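Local coordinates for L-lysine 6-monooxygenase (Pseudomonas syringae pv. tomato, PDB 5CQF), which probably hydroxylates the side-chain amine of L-lysine as an FAD- and NADP-dependent monooxygenase of siderophore biosynthesis, at residues 136-141 / 359-364; 366-371 / 382-387; 376-381 / 401-406. All blocks are in the same frame, centred on the assembly; numbering follows the deposited sequence.

Interaction 1: residues 136-141 / 359-364; sequences TEIDPV and PLLSGL
I138 and L364 meet because of how each side chain leaves its backbone. In I138, CG1 lies anti to the carbonyl carbon (chi1 -56°) and the chain runs on extended to CD1. This lays one flank of the side chain along the short 3-10 turn, with CG2 left to face L364. In L364, CG is likewise anti to its carbonyl carbon, and chi2 of -68° turns the fork at CG so that CD2 faces I138 and CD1 faces P140. CD2 approaches CG2 of I138 at 4.0 Å, the two side chains crossing at about a right angle. The same methyl makes a tight, possibly strained approach to the I138 carbonyl, with CD2 3.1 Å from O. CD1 of L364 rests instead against P140, 3.8 Å from its CB.

The other end of the turn offers a polar atom to an apolar surface: the O of L360 sits 3.5 Å from both CB and CG1 of I138, with CD1 slightly farther. CD1 of I138 also touches CB of L360 at 4.2 Å. No hydrogen bond crosses the contact. The turn is braced internally, since the O of P359 accepts from both the backbone N and the OG of S362, the latter at 2.6 Å on a lone pair in the carbonyl plane.

I138 and L361 continue inward to L164 of strand 163-166. The contact thus illustrates a connecting 3-10 turn packed by leucines on an outermost strand of a three-stranded antiparallel beta-meander, the kind that accompanies the parallel sheet in Rossmann-type FAD domains.

Interaction 2: residues 366-371 / 382-387; sequences PWLAAD and YRVATQ
A single beta bridge, L368 with T386, joins the end of a 3-10 turn and the loop that follows it to the irregular segment 382-387, all within the connection that leads to strand 393-396. The two residues form a non-hydrogen-bonded antiparallel pair, and the bonds lie one residue to either side of it. The N of Q387 donates to the O of W367 at 3.0 Å, while the N of A369 donates to the O of A385 at 3.1 Å. The segments diverge strongly: their touching parts, 366-369 and 384-387, run 119° apart, which is in keeping with a bridge that does not extend into a longer sheet.

What widens the contact is the side chain of Q387. Its CG sits between the backbone N and the carbonyl carbon (chi1 56°), and the chain then runs extended across the backbone of W367. NE2 thereby reaches the O of P366, at 3.2 Å. The bond is nearly straight and lies close to the plane of the glutamine amide, yet the nitrogen stands above the carbonyl plane of P366. OE1, at the other corner of the amide, faces CA of A369 at 3.7 Å. Main chain and side chain of one residue therefore grip two successive carbonyls of the 3-10 turn.

W367 receives the O of Q387 at the edge of its ring, near the ring plane, and carries CB of its neighbour P366 on one face. Two separate apolar pairs add to the contact: A369 CB meets A385 CB at 4.1 Å, and CD2 of L368 meets CG1 of V384.

Beyond the two segments, L368 and V384 both pack on I394 of strand 393-396, to which V384 is also backbone-bonded, whereas W367 turns to P140 and I142 of strand 137-142.

Interaction 3: residues 376-381 / 401-406; sequences LLIDRD and ERSHGI
The guanidinium of R402 meets the main chain of L376 edge-on, with the carbonyl of L376 lying near its plane. NH2 and NH1 converge on the O of L376, at 2.9 and 3.0 Å, so that both terminal nitrogens of the guanidinium donate to a single oxygen. The imidazole of H404 is held differently. CB of S403 lies over one face, offset toward the rim, and the O of D379 lies at the edge in the ring plane, 3.5 Å from CE1. CG2 of I378 approaches the same ring obliquely, 3.8 Å from NE2, and the two side chains cross at about a right angle.

Between these flat groups stands S403. With its OG anti to the carbonyl carbon (chi1 -67°), the hydroxyl is directed to the facing segment, where CD1 of I378 packs on it at 3.4 Å. The hydroxyl donates to a water 2.7 Å from OG. That water in turn accepts from the N of I378 and donates to the O of L376. The carbonyl of L376 consequently gathers three donors, two from arginine and one from water, a concentration that would be expected to polarise it.

Outside partners fix both flat groups: D373 forms a salt bridge with NH2 of R402, and H263 is hydrogen-bonded to ND1 of H404. The ring of Y382 also meets that of H404, with planes about 50° apart.

The contact is thus a short helical turn, ended by G405, whose R402 and S403, the latter through a bridging water, hold the main chain of a loop at L376 and I378. The turn follows strand 393-396, an outermost strand of the parallel sheet in what is probably the Rossmann-type FAD-binding domain.

Each of the three contacts has at least one segment in the connection between strands 345-348 and 393-396, which returns to the parallel sheet of the probable FAD-binding domain. Interaction 1 closes before the other two begin, whereas the segments of interactions 2 and 3 alternate along the chain. From centre to centre, interaction 2 lies about 14 Å from interaction 1 and about 12 Å from interaction 3, while interactions 1 and 3 are about 21 Å apart. L361 packs on L376, and A385 and L377 probably share a backbone hydrogen bond. A long, irregular connection is thus tied successively to the antiparallel meander, to itself and to helix 401-404.

Interaction 1: residues 136-141 / 359-364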
# COMPACT_ATOMS: atom_id res chain seq x y z
N THR A 136 -32.95 -29.84 -19.59
CA THR A 136 -34.30 -29.65 -19.11
C THR A 136 -34.64 -30.75 -18.11
O THR A 136 -35.32 -30.49 -17.11
CB THR A 136 -35.30 -29.68 -20.28
OG1 THR A 136 -35.19 -30.93 -20.97
CG2 THR A 136 -35.02 -28.54 -21.24
N GLU A 137 -34.16 -31.96 -18.38
CA GLU A 137 -34.37 -33.09 -17.47
C GLU A 137 -33.25 -34.13 -17.58
O GLU A 137 -32.54 -34.19 -18.58
CB GLU A 137 -35.74 -33.74 -17.73
CG GLU A 137 -36.18 -33.64 -19.19
CD GLU A 137 -37.49 -34.34 -19.49
OE1 GLU A 137 -37.56 -35.01 -20.55
OE2 GLU A 137 -38.44 -34.20 -18.69
N ILE A 138 -33.08 -34.92 -16.52
CA ILE A 138 -32.18 -36.08 -16.52
C ILE A 138 -32.98 -37.34 -16.11
O ILE A 138 -33.38 -37.46 -14.95
CB ILE A 138 -30.99 -35.90 -15.55
CG1 ILE A 138 -30.21 -34.62 -15.87
CG2 ILE A 138 -30.07 -37.11 -15.59
CD1 ILE A 138 -28.94 -34.42 -15.05
N ASP A 139 -33.17 -38.27 -17.05
CA ASP A 139 -34.00 -39.48 -16.82
C ASP A 139 -33.17 -40.72 -16.46
O ASP A 139 -32.12 -40.96 -17.04
CB ASP A 139 -34.87 -39.79 -18.05
CG ASP A 139 -35.96 -38.75 -18.28
OD1 ASP A 139 -36.66 -38.38 -17.30
OD2 ASP A 139 -36.13 -38.29 -19.43
N PRO A 140 -33.66 -41.52 -15.51
CA PRO A 140 -32.92 -42.75 -15.19
C PRO A 140 -33.05 -43.80 -16.29
O PRO A 140 -33.90 -43.69 -17.18
CB PRO A 140 -33.60 -43.25 -13.90
CG PRO A 140 -34.98 -42.68 -13.95
CD PRO A 140 -34.87 -41.36 -14.68
N VAL A 141 -32.16 -44.79 -16.23
CA VAL A 141 -32.20 -45.96 -17.10
C VAL A 141 -31.94 -47.17 -16.18
O VAL A 141 -30.82 -47.34 -15.69
CB VAL A 141 -31.13 -45.88 -18.21
CG1 VAL A 141 -31.20 -47.08 -19.15
CG2 VAL A 141 -31.25 -44.58 -18.99
N PRO A 359 -32.54 -29.42 -8.73
CA PRO A 359 -33.72 -29.76 -9.53
C PRO A 359 -33.41 -30.76 -10.63
O PRO A 359 -34.22 -31.64 -10.89
CB PRO A 359 -34.14 -28.43 -10.16
CG PRO A 359 -33.62 -27.40 -9.22
CD PRO A 359 -32.36 -27.96 -8.61
N LEU A 360 -32.25 -30.62 -11.29
CA LEU A 360 -31.88 -31.54 -12.39
C LEU A 360 -31.74 -33.00 -11.95
O LEU A 360 -31.79 -33.89 -12.78
CB LEU A 360 -30.59 -31.08 -13.09
CG LEU A 360 -30.70 -29.86 -14.02
CD1 LEU A 360 -29.35 -29.56 -14.66
CD2 LEU A 360 -31.76 -30.07 -15.09
N LEU A 361 -31.56 -33.26 -10.67
CA LEU A 361 -31.49 -34.62 -10.17
C LEU A 361 -32.82 -35.14 -9.61
O LEU A 361 -32.85 -36.21 -9.00
CB LEU A 361 -30.39 -34.70 -9.11
CG LEU A 361 -29.00 -34.43 -9.68
CD1 LEU A 361 -27.96 -34.46 -8.58
CD2 LEU A 361 -28.65 -35.45 -10.74
N SER A 362 -33.91 -34.40 -9.82
CA SER A 362 -35.26 -34.74 -9.32
C SER A 362 -35.63 -36.18 -9.55
O SER A 362 -36.07 -36.87 -8.64
CB SER A 362 -36.31 -33.91 -10.04
OG SER A 362 -36.30 -32.58 -9.59
N GLY A 363 -35.46 -36.62 -10.80
CA GLY A 363 -35.89 -37.95 -11.23
C GLY A 363 -34.99 -39.09 -10.77
O GLY A 363 -35.34 -40.26 -10.96
N LEU A 364 -33.84 -38.78 -10.18
CA LEU A 364 -32.93 -39.82 -9.72
C LEU A 364 -33.01 -40.03 -8.21
O LEU A 364 -32.31 -40.87 -7.69
CB LEU A 364 -31.49 -39.53 -10.16
CG LEU A 364 -31.13 -39.39 -11.65
CD1 LEU A 364 -31.26 -40.71 -12.37
CD2 LEU A 364 -31.99 -38.33 -12.33

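Interaction 2: residues 366-371 / 382-387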
# COMPACT_ATOMS: atom_id res chain seq x y z
N PRO A 366 -34.69 -41.80 -6.13
CA PRO A 366 -34.69 -43.16 -5.58
C PRO A 366 -33.33 -43.84 -5.51
O PRO A 366 -33.18 -44.77 -4.72
CB PRO A 366 -35.63 -43.92 -6.53
CG PRO A 366 -36.52 -42.87 -7.10
CD PRO A 366 -35.61 -41.68 -7.28
N TRP A 367 -32.34 -43.40 -6.31
CA TRP A 367 -30.99 -43.98 -6.29
C TRP A 367 -29.97 -43.08 -5.57
O TRP A 367 -28.78 -43.35 -5.59
CB TRP A 367 -30.53 -44.29 -7.72
CG TRP A 367 -31.49 -45.21 -8.37
CD1 TRP A 367 -31.48 -46.58 -8.32
CD2 TRP A 367 -32.68 -44.85 -9.09
NE1 TRP A 367 -32.56 -47.09 -8.97
CE2 TRP A 367 -33.32 -46.06 -9.46
CE3 TRP A 367 -33.27 -43.63 -9.46
CZ2 TRP A 367 -34.53 -46.09 -10.18
CZ3 TRP A 367 -34.46 -43.65 -10.17
CH2 TRP A 367 -35.09 -44.88 -10.53
N LEU A 368 -30.45 -42.03 -4.90
CA LEU A 368 -29.56 -41.09 -4.22
C LEU A 368 -29.70 -41.24 -2.71
O LEU A 368 -30.83 -41.24 -2.19
CB LEU A 368 -29.88 -39.65 -4.61
CG LEU A 368 -29.81 -39.28 -6.10
CD1 LEU A 368 -30.32 -37.87 -6.32
CD2 LEU A 368 -28.41 -39.45 -6.66
N ALA A 369 -28.57 -41.38 -2.02
CA ALA A 369 -28.60 -41.45 -0.58
C ALA A 369 -29.06 -40.12 0.00
O ALA A 369 -29.05 -39.09 -0.68
CB ALA A 369 -27.24 -41.82 -0.04
N ALA A 370 -29.44 -40.15 1.27
CA ALA A 370 -29.92 -38.96 1.94
C ALA A 370 -28.98 -38.50 3.05
O ALA A 370 -28.53 -39.29 3.88
CB ALA A 370 -31.31 -39.21 2.49
N ASP A 371 -28.66 -37.21 3.05
CA ASP A 371 -27.94 -36.60 4.14
C ASP A 371 -28.97 -36.31 5.24
O ASP A 371 -30.15 -36.62 5.09
CB ASP A 371 -27.25 -35.30 3.67
CG ASP A 371 -26.04 -34.89 4.56
OD1 ASP A 371 -25.78 -35.52 5.63
OD2 ASP A 371 -25.35 -33.91 4.19
N TYR A 382 -16.25 -34.67 -3.72
CA TYR A 382 -17.37 -34.09 -4.45
C TYR A 382 -18.28 -35.13 -5.13
O TYR A 382 -19.06 -34.79 -6.02
CB TYR A 382 -16.85 -33.01 -5.41
CG TYR A 382 -16.02 -31.95 -4.67
CD1 TYR A 382 -16.65 -30.99 -3.87
CD2 TYR A 382 -14.64 -31.95 -4.69
CE1 TYR A 382 -15.93 -30.06 -3.16
CE2 TYR A 382 -13.90 -31.00 -4.00
CZ TYR A 382 -14.55 -30.05 -3.23
OH TYR A 382 -13.83 -29.09 -2.51
N ARG A 383 -18.19 -36.39 -4.69
CA ARG A 383 -18.99 -37.49 -5.26
C ARG A 383 -20.29 -37.65 -4.49
O ARG A 383 -20.32 -37.52 -3.27
CB ARG A 383 -18.22 -38.82 -5.23
CG ARG A 383 -18.79 -39.82 -6.23
CD ARG A 383 -18.02 -41.14 -6.25
NE ARG A 383 -18.85 -42.28 -6.67
CZ ARG A 383 -19.82 -42.86 -5.93
NH1 ARG A 383 -20.13 -42.41 -4.71
NH2 ARG A 383 -20.51 -43.90 -6.42
N VAL A 384 -21.36 -37.90 -5.23
CA VAL A 384 -22.67 -38.08 -4.62
C VAL A 384 -22.84 -39.55 -4.28
O VAL A 384 -22.57 -40.42 -5.12
CB VAL A 384 -23.83 -37.70 -5.55
CG1 VAL A 384 -25.14 -37.76 -4.78
CG2 VAL A 384 -23.63 -36.33 -6.16
N ALA A 385 -23.28 -39.83 -3.06
CA ALA A 385 -23.40 -41.21 -2.60
C ALA A 385 -24.73 -41.74 -3.13
O ALA A 385 -25.73 -41.02 -3.10
CB ALA A 385 -23.31 -41.32 -1.09
N THR A 386 -24.70 -42.95 -3.68
CA THR A 386 -25.86 -43.56 -4.30
C THR A 386 -26.24 -44.80 -3.52
O THR A 386 -25.52 -45.23 -2.63
CB THR A 386 -25.60 -43.99 -5.77
OG1 THR A 386 -24.57 -44.98 -5.81
CG2 THR A 386 -25.20 -42.79 -6.63
N GLN A 387 -27.38 -45.36 -3.90
CA GLN A 387 -27.87 -46.61 -3.35
C GLN A 387 -28.50 -47.37 -4.51
O GLN A 387 -29.07 -46.75 -5.42
CB GLN A 387 -28.91 -46.35 -2.26
CG GLN A 387 -30.08 -45.49 -2.71
CD GLN A 387 -30.75 -44.74 -1.57
OE1 GLN A 387 -30.27 -44.74 -0.44
NE2 GLN A 387 -31.88 -44.09 -1.87

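Interaction 3: residues 376-381 / 401-406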
# COMPACT_ATOMS: atom_id res chain seq x y z
N LEU A 376 -28.60 -34.15 -0.82
CA LEU A 376 -27.50 -34.94 -1.35
C LEU A 376 -26.47 -35.20 -0.29
O LEU A 376 -26.20 -34.33 0.52
CB LEU A 376 -26.84 -34.23 -2.53
CG LEU A 376 -27.13 -34.71 -3.96
CD1 LEU A 376 -28.54 -35.25 -4.14
CD2 LEU A 376 -26.86 -33.57 -4.96
N LEU A 377 -25.90 -36.40 -0.32
CA LEU A 377 -24.83 -36.79 0.58
C LEU A 377 -23.53 -36.81 -0.22
O LEU A 377 -23.31 -37.66 -1.07
CB LEU A 377 -25.13 -38.16 1.18
CG LEU A 377 -24.16 -38.70 2.23
CD1 LEU A 377 -23.86 -37.68 3.33
CD2 LEU A 377 -24.77 -39.97 2.82
N ILE A 378 -22.67 -35.84 0.04
CA ILE A 378 -21.51 -35.58 -0.84
C ILE A 378 -20.21 -35.81 -0.07
O ILE A 378 -20.05 -35.31 1.04
CB ILE A 378 -21.57 -34.15 -1.44
CG1 ILE A 378 -22.91 -33.97 -2.17
CG2 ILE A 378 -20.43 -33.93 -2.42
CD1 ILE A 378 -23.25 -32.55 -2.57
N ASP A 379 -19.28 -36.56 -0.65
CA ASP A 379 -18.05 -36.85 0.07
C ASP A 379 -17.01 -35.75 -0.18
O ASP A 379 -17.32 -34.71 -0.80
CB ASP A 379 -17.58 -38.27 -0.24
CG ASP A 379 -16.94 -38.39 -1.58
OD1 ASP A 379 -16.60 -37.34 -2.13
OD2 ASP A 379 -16.75 -39.55 -2.06
N ARG A 380 -15.79 -35.97 0.32
CA ARG A 380 -14.72 -34.96 0.28
C ARG A 380 -14.21 -34.69 -1.15
O ARG A 380 -13.68 -33.59 -1.45
CB ARG A 380 -13.57 -35.39 1.22
CG ARG A 380 -12.33 -34.49 1.20
CD ARG A 380 -12.64 -33.09 1.73
NE ARG A 380 -11.54 -32.16 1.54
CZ ARG A 380 -11.28 -31.46 0.43
NH1 ARG A 380 -12.04 -31.55 -0.67
NH2 ARG A 380 -10.23 -30.65 0.42
N ASP A 381 -14.36 -35.71 -2.00
CA ASP A 381 -14.04 -35.65 -3.43
C ASP A 381 -15.22 -35.26 -4.32
O ASP A 381 -15.22 -35.57 -5.52
CB ASP A 381 -13.53 -37.03 -3.90
CG ASP A 381 -12.16 -37.32 -3.39
OD1 ASP A 381 -11.24 -36.52 -3.67
OD2 ASP A 381 -11.99 -38.35 -2.71
N GLU A 401 -22.31 -24.85 2.27
CA GLU A 401 -22.24 -24.95 3.72
C GLU A 401 -22.65 -26.36 4.19
O GLU A 401 -21.99 -26.95 5.04
CB GLU A 401 -23.07 -23.82 4.38
CG GLU A 401 -22.44 -22.46 4.10
CD GLU A 401 -22.93 -21.30 4.98
OE1 GLU A 401 -22.18 -20.30 5.10
OE2 GLU A 401 -24.04 -21.37 5.53
N ARG A 402 -23.71 -26.91 3.61
CA ARG A 402 -24.34 -28.13 4.14
C ARG A 402 -23.44 -29.36 3.92
O ARG A 402 -23.39 -30.25 4.76
CB ARG A 402 -25.76 -28.34 3.55
CG ARG A 402 -25.78 -28.57 2.02
CD ARG A 402 -27.17 -28.83 1.45
NE ARG A 402 -27.71 -30.11 1.88
CZ ARG A 402 -27.33 -31.29 1.40
NH1 ARG A 402 -26.41 -31.37 0.44
NH2 ARG A 402 -27.88 -32.40 1.86
N SER A 403 -22.74 -29.42 2.79
CA SER A 403 -21.87 -30.56 2.49
C SER A 403 -20.41 -30.30 2.86
O SER A 403 -19.69 -31.23 3.17
CB SER A 403 -21.96 -30.91 1.00
OG SER A 403 -23.25 -31.39 0.67
N HIS A 404 -19.95 -29.05 2.77
CA HIS A 404 -18.51 -28.79 2.89
C HIS A 404 -18.13 -27.72 3.90
O HIS A 404 -16.96 -27.45 4.07
CB HIS A 404 -17.93 -28.44 1.53
CG HIS A 404 -18.27 -29.44 0.47
ND1 HIS A 404 -17.67 -30.68 0.41
CD2 HIS A 404 -19.15 -29.40 -0.55
CE1 HIS A 404 -18.17 -31.37 -0.61
NE2 HIS A 404 -19.06 -30.61 -1.22
N GLY A 405 -19.11 -27.12 4.59
CA GLY A 405 -18.80 -26.11 5.58
C GLY A 405 -18.48 -24.72 5.05
O GLY A 405 -18.27 -23.79 5.84
N ILE A 406 -18.46 -24.56 3.73
CA ILE A 406 -18.16 -23.28 3.09
C ILE A 406 -19.15 -22.95 1.98
O ILE A 406 -19.57 -23.80 1.19
CB ILE A 406 -16.76 -23.26 2.48
CG1 ILE A 406 -15.69 -23.52 3.54
CG2 ILE A 406 -16.49 -21.91 1.84
CD1 ILE A 406 -14.33 -23.84 2.93
O HOH W 1 -23.62 -33.79 1.90